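Local structure of stress-induced-phosphoprotein 1 (4GCN) at residues A[4-16]-A[30-44]. The protein acts as a co-chaperone that joins hsp70 and hsp90 in a complex and inhibits the hsp90 ATPase, the present chain being its N-terminal TPR domain. Residues are numbered along the deposited sequence; the frame is centred on the assembly and turned at random.
Sequences MTDAAIAEKDLGN and HYDKAIELDPSNITF
A single water is gripped by three groups where T5, D38 and N41 converge: it donates to T5 O and to D38 OD2 (2.7 Å) and accepts from N41 ND2, tying helix 3-20 to the turn between helices 24-37 and 42-54. D38 suits this bend because its other oxygen, OD1, takes S40 N from above the carboxylate plane, an Asx turn, while N41 caps the next helix through OD1 and T43 N.

Leading away from the turn the helices run antiparallel, their axes 7.6 Å apart. Small residues permit this: A8 and A34 have CA atoms 4.3 Å apart, and A8 CB touches F44 CZ. L37 drops as a knob among M4, A7, A8 and E11, and the K12 side chain crosses that of F44 at about a right angle, with CD at the ring edge.

At the far end H30 ND1 donates to E11 OE1 over 2.5 Å, a nearly straight bond (162°) lying in the ring plane and using the syn lone pair. A bend at chi2 (-69°) brings the E11 carboxylate to ND1; carboxylate and imidazole planes are 23° apart, and L14 CB lies over the centre of one ring face. G15 CA makes a CH-pi contact over one face of the Y31 ring, offset toward its rim; glycine suits the place because a beta carbon would collide with CE1. Y31 OH accepts from N16 ND2 at 2.6 Å, and that amide also donates to N47 on helix 42-54.

This is the helix-turn-helix pairing of a TPR motif, closed by the start of the next repeat; the E11 carboxylate would probably raise the proton affinity of H30, partly offset by K33, whose NZ is 4.5 Å from E11 OE2.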
loop_
_atom_site.group_PDB
_atom_site.type_symbol
_atom_site.label_atom_id
_atom_site.label_comp_id
_atom_site.label_asym_id
_atom_site.label_seq_id
_atom_site.Cartn_x
_atom_site.Cartn_y
_atom_site.Cartn_z
ATOM N N MET A 4 -15.802 10.103 -13.245
ATOM C CA MET A 4 -15.232 10.179 -11.918
ATOM C C MET A 4 -13.969 9.296 -11.824
ATOM O O MET A 4 -12.954 9.696 -11.293
ATOM C CB MET A 4 -16.252 9.708 -10.884
ATOM C CG MET A 4 -17.537 10.526 -10.828
ATOM S SD MET A 4 -17.175 12.012 -9.915
ATOM C CE MET A 4 -17.431 11.396 -8.240
ATOM N N THR A 5 -14.052 8.068 -12.314
ATOM C CA THR A 5 -12.907 7.162 -12.171
ATOM C C THR A 5 -11.693 7.641 -13.010
ATOM O O THR A 5 -10.539 7.496 -12.563
ATOM C CB THR A 5 -13.280 5.676 -12.427
ATOM O OG1 THR A 5 -13.719 5.523 -13.742
ATOM C CG2 THR A 5 -14.397 5.195 -11.503
ATOM N N ASP A 6 -11.926 8.264 -14.148
ATOM C CA ASP A 6 -10.842 8.885 -14.888
ATOM C C ASP A 6 -10.282 10.077 -14.175
ATOM O O ASP A 6 -9.066 10.261 -14.171
ATOM C CB ASP A 6 -11.295 9.358 -16.256
ATOM C CG ASP A 6 -11.567 8.217 -17.204
ATOM O OD1 ASP A 6 -11.136 7.090 -16.923
ATOM O OD2 ASP A 6 -12.210 8.455 -18.208
ATOM N N ALA A 7 -11.176 10.927 -13.630
ATOM C CA ALA A 7 -10.779 12.079 -12.821
ATOM C C ALA A 7 -9.874 11.640 -11.657
ATOM O O ALA A 7 -8.899 12.273 -11.364
ATOM C CB ALA A 7 -12.010 12.827 -12.274
ATOM N N ALA A 8 -10.215 10.545 -11.012
ATOM C CA ALA A 8 -9.434 10.056 -9.910
ATOM C C ALA A 8 -8.030 9.690 -10.345
ATOM O O ALA A 8 -7.051 9.989 -9.645
ATOM C CB ALA A 8 -10.123 8.863 -9.249
ATOM N N ILE A 9 -7.934 8.991 -11.456
ATOM C CA ILE A 9 -6.637 8.621 -11.978
ATOM C C ILE A 9 -5.772 9.863 -12.262
ATOM O O ILE A 9 -4.588 9.816 -12.102
ATOM C CB ILE A 9 -6.824 7.719 -13.227
ATOM C CG1 ILE A 9 -7.322 6.348 -12.788
ATOM C CG2 ILE A 9 -5.517 7.567 -13.982
ATOM C CD1 ILE A 9 -7.584 5.373 -13.918
ATOM N N ALA A 10 -6.369 10.939 -12.793
ATOM C CA ALA A 10 -5.653 12.143 -13.128
ATOM C C ALA A 10 -5.081 12.742 -11.826
ATOM O O ALA A 10 -3.939 13.151 -11.789
ATOM C CB ALA A 10 -6.570 13.158 -13.865
ATOM N N GLU A 11 -5.855 12.768 -10.760
ATOM C CA GLU A 11 -5.321 13.170 -9.467
ATOM C C GLU A 11 -4.165 12.285 -8.955
ATOM O O GLU A 11 -3.179 12.798 -8.433
ATOM C CB GLU A 11 -6.427 13.234 -8.418
ATOM C CG GLU A 11 -7.295 14.500 -8.502
ATOM C CD GLU A 11 -6.525 15.775 -8.104
ATOM O OE1 GLU A 11 -5.492 15.749 -7.407
ATOM O OE2 GLU A 11 -6.948 16.827 -8.511
ATOM N N LYS A 12 -4.268 10.977 -9.171
ATOM C CA LYS A 12 -3.199 10.061 -8.802
ATOM C C LYS A 12 -1.905 10.435 -9.530
ATOM O O LYS A 12 -0.824 10.389 -8.948
ATOM C CB LYS A 12 -3.599 8.613 -9.143
ATOM C CG LYS A 12 -2.541 7.549 -8.857
ATOM C CD LYS A 12 -2.683 6.363 -9.778
ATOM C CE LYS A 12 -2.288 6.789 -11.168
ATOM N NZ LYS A 12 -1.935 5.622 -11.942
ATOM N N ASP A 13 -2.033 10.755 -10.790
ATOM C CA ASP A 13 -0.864 11.101 -11.608
ATOM C C ASP A 13 -0.214 12.388 -11.061
ATOM O O ASP A 13 1.029 12.527 -11.010
ATOM C CB ASP A 13 -1.259 11.181 -13.075
ATOM C CG ASP A 13 -1.521 9.817 -13.682
ATOM O OD1 ASP A 13 -1.175 8.778 -13.072
ATOM O OD2 ASP A 13 -2.090 9.774 -14.766
ATOM N N LEU A 14 -1.043 13.322 -10.600
ATOM C CA LEU A 14 -0.537 14.539 -9.968
ATOM C C LEU A 14 0.136 14.191 -8.641
ATOM O O LEU A 14 1.189 14.750 -8.255
ATOM C CB LEU A 14 -1.677 15.569 -9.728
ATOM C CG LEU A 14 -2.379 16.107 -10.996
ATOM C CD1 LEU A 14 -3.414 17.177 -10.654
ATOM C CD2 LEU A 14 -1.389 16.699 -11.981
ATOM N N GLY A 15 -0.495 13.332 -7.876
ATOM C CA GLY A 15 0.166 12.819 -6.654
ATOM C C GLY A 15 1.550 12.171 -6.896
ATOM O O GLY A 15 2.508 12.404 -6.109
ATOM N N ASN A 16 1.665 11.349 -7.960
ATOM C CA ASN A 16 2.906 10.678 -8.303
ATOM C C ASN A 16 3.948 11.718 -8.643
ATOM O O ASN A 16 5.076 11.571 -8.294
ATOM C CB ASN A 16 2.768 9.738 -9.508
ATOM C CG ASN A 16 1.911 8.482 -9.266
ATOM O OD1 ASN A 16 1.607 7.761 -10.251
ATOM N ND2 ASN A 16 1.475 8.212 -8.050
ATOM N N HIS A 30 -3.225 15.208 -3.332
ATOM C CA HIS A 30 -3.700 14.642 -4.554
ATOM C C HIS A 30 -4.235 13.236 -4.427
ATOM O O HIS A 30 -5.306 12.888 -5.013
ATOM C CB HIS A 30 -2.590 14.728 -5.581
ATOM C CG HIS A 30 -2.347 16.165 -6.104
ATOM N ND1 HIS A 30 -3.329 16.907 -6.738
ATOM C CD2 HIS A 30 -1.215 16.953 -6.097
ATOM C CE1 HIS A 30 -2.820 18.125 -7.082
ATOM N NE2 HIS A 30 -1.539 18.166 -6.684
ATOM N N TYR A 31 -3.535 12.372 -3.675
ATOM C CA TYR A 31 -4.014 10.985 -3.514
ATOM C C TYR A 31 -5.312 11.012 -2.753
ATOM O O TYR A 31 -6.195 10.235 -3.011
ATOM C CB TYR A 31 -2.969 10.101 -2.821
ATOM C CG TYR A 31 -1.684 9.790 -3.602
ATOM C CD1 TYR A 31 -1.694 9.544 -4.958
ATOM C CD2 TYR A 31 -0.448 9.742 -2.938
ATOM C CE1 TYR A 31 -0.505 9.233 -5.664
ATOM C CE2 TYR A 31 0.708 9.488 -3.609
ATOM C CZ TYR A 31 0.691 9.219 -4.975
ATOM O OH TYR A 31 1.845 8.925 -5.626
ATOM N N ASP A 32 -5.442 11.954 -1.827
ATOM C CA ASP A 32 -6.697 12.102 -1.050
ATOM C C ASP A 32 -7.832 12.521 -1.964
ATOM O O ASP A 32 -8.952 12.039 -1.827
ATOM C CB ASP A 32 -6.540 13.159 0.065
ATOM C CG ASP A 32 -5.719 12.624 1.285
ATOM O OD1 ASP A 32 -5.483 11.395 1.368
ATOM O OD2 ASP A 32 -5.312 13.438 2.120
ATOM N N LYS A 33 -7.514 13.425 -2.877
ATOM C CA LYS A 33 -8.455 13.849 -3.915
ATOM C C LYS A 33 -8.841 12.646 -4.802
ATOM O O LYS A 33 -10.004 12.484 -5.156
ATOM C CB LYS A 33 -7.933 15.036 -4.731
ATOM C CG LYS A 33 -8.083 16.370 -3.992
ATOM C CD LYS A 33 -7.768 17.540 -4.906
ATOM C CE LYS A 33 -7.381 18.775 -4.128
ATOM N NZ LYS A 33 -7.212 19.835 -5.152
ATOM N N ALA A 34 -7.865 11.806 -5.112
ATOM C CA ALA A 34 -8.166 10.573 -5.886
ATOM C C ALA A 34 -9.190 9.675 -5.180
ATOM O O ALA A 34 -10.166 9.225 -5.791
ATOM C CB ALA A 34 -6.888 9.802 -6.197
ATOM N N ILE A 35 -8.977 9.464 -3.880
ATOM C CA ILE A 35 -9.845 8.655 -3.083
ATOM C C ILE A 35 -11.214 9.289 -2.934
ATOM O O ILE A 35 -12.213 8.587 -2.919
ATOM C CB ILE A 35 -9.185 8.339 -1.701
ATOM C CG1 ILE A 35 -7.950 7.443 -1.946
ATOM C CG2 ILE A 35 -10.242 7.793 -0.715
ATOM C CD1 ILE A 35 -6.935 7.420 -0.817
ATOM N N GLU A 36 -11.264 10.601 -2.836
ATOM C CA GLU A 36 -12.540 11.316 -2.841
ATOM C C GLU A 36 -13.355 11.051 -4.107
ATOM O O GLU A 36 -14.528 10.850 -4.036
ATOM C CB GLU A 36 -12.285 12.797 -2.699
ATOM C CG GLU A 36 -13.419 13.582 -2.071
ATOM C CD GLU A 36 -13.096 15.076 -1.997
ATOM O OE1 GLU A 36 -11.899 15.429 -1.812
ATOM O OE2 GLU A 36 -14.025 15.900 -2.170
ATOM N N LEU A 37 -12.691 11.056 -5.259
ATOM C CA LEU A 37 -13.332 10.821 -6.559
ATOM C C LEU A 37 -13.707 9.355 -6.810
ATOM O O LEU A 37 -14.707 9.083 -7.465
ATOM C CB LEU A 37 -12.390 11.293 -7.673
ATOM C CG LEU A 37 -12.224 12.826 -7.747
ATOM C CD1 LEU A 37 -10.990 13.287 -8.538
ATOM C CD2 LEU A 37 -13.485 13.463 -8.327
ATOM N N ASP A 38 -12.863 8.430 -6.344
ATOM C CA ASP A 38 -13.044 7.000 -6.583
ATOM C C ASP A 38 -12.360 6.232 -5.447
ATOM O O ASP A 38 -11.196 5.829 -5.540
ATOM C CB ASP A 38 -12.536 6.546 -7.952
ATOM C CG ASP A 38 -12.707 5.032 -8.191
ATOM O OD1 ASP A 38 -13.508 4.361 -7.504
ATOM O OD2 ASP A 38 -12.001 4.534 -9.090
ATOM N N PRO A 39 -13.110 6.020 -4.371
ATOM C CA PRO A 39 -12.629 5.240 -3.231
ATOM C C PRO A 39 -12.522 3.727 -3.464
ATOM O O PRO A 39 -12.036 3.023 -2.601
ATOM C CB PRO A 39 -13.686 5.531 -2.157
ATOM C CG PRO A 39 -14.915 5.818 -2.921
ATOM C CD PRO A 39 -14.478 6.488 -4.192
ATOM N N SER A 40 -12.889 3.227 -4.633
ATOM C CA SER A 40 -12.871 1.815 -4.949
ATOM C C SER A 40 -11.580 1.362 -5.612
ATOM O O SER A 40 -11.446 0.192 -5.959
ATOM C CB SER A 40 -14.038 1.499 -5.896
ATOM O OG SER A 40 -13.787 1.913 -7.246
ATOM N N ASN A 41 -10.644 2.275 -5.816
ATOM C CA ASN A 41 -9.382 1.955 -6.536
ATOM C C ASN A 41 -8.207 1.716 -5.568
ATOM O O ASN A 41 -7.651 2.636 -4.919
ATOM C CB ASN A 41 -9.079 3.035 -7.550
ATOM C CG ASN A 41 -7.894 2.704 -8.454
ATOM O OD1 ASN A 41 -7.079 1.869 -8.135
ATOM N ND2 ASN A 41 -7.815 3.381 -9.620
ATOM N N ILE A 42 -7.825 0.453 -5.469
ATOM C CA ILE A 42 -6.724 0.027 -4.583
ATOM C C ILE A 42 -5.427 0.827 -4.771
ATOM O O ILE A 42 -4.730 1.091 -3.799
ATOM C CB ILE A 42 -6.417 -1.492 -4.757
ATOM C CG1 ILE A 42 -5.523 -2.025 -3.603
ATOM C CG2 ILE A 42 -5.678 -1.801 -6.096
ATOM C CD1 ILE A 42 -5.373 -3.562 -3.598
ATOM N N THR A 43 -5.104 1.191 -5.998
ATOM C CA THR A 43 -3.844 1.870 -6.304
ATOM C C THR A 43 -3.657 3.109 -5.403
ATOM O O THR A 43 -2.553 3.387 -4.963
ATOM C CB THR A 43 -3.826 2.365 -7.751
ATOM O OG1 THR A 43 -4.023 1.256 -8.622
ATOM C CG2 THR A 43 -2.505 3.038 -8.103
ATOM N N PHE A 44 -4.741 3.797 -5.084
ATOM C CA PHE A 44 -4.598 5.075 -4.322
ATOM C C PHE A 44 -4.165 4.804 -2.892
ATOM O O PHE A 44 -3.427 5.613 -2.279
ATOM C CB PHE A 44 -5.877 5.906 -4.342
ATOM C CG PHE A 44 -6.471 6.138 -5.702
ATOM C CD1 PHE A 44 -5.685 6.142 -6.873
ATOM C CD2 PHE A 44 -7.843 6.348 -5.828
ATOM C CE1 PHE A 44 -6.269 6.327 -8.113
ATOM C CE2 PHE A 44 -8.418 6.544 -7.043
ATOM C CZ PHE A 44 -7.649 6.505 -8.199
HETATM O O HOH W 1 -9.965 5.320 -10.617
#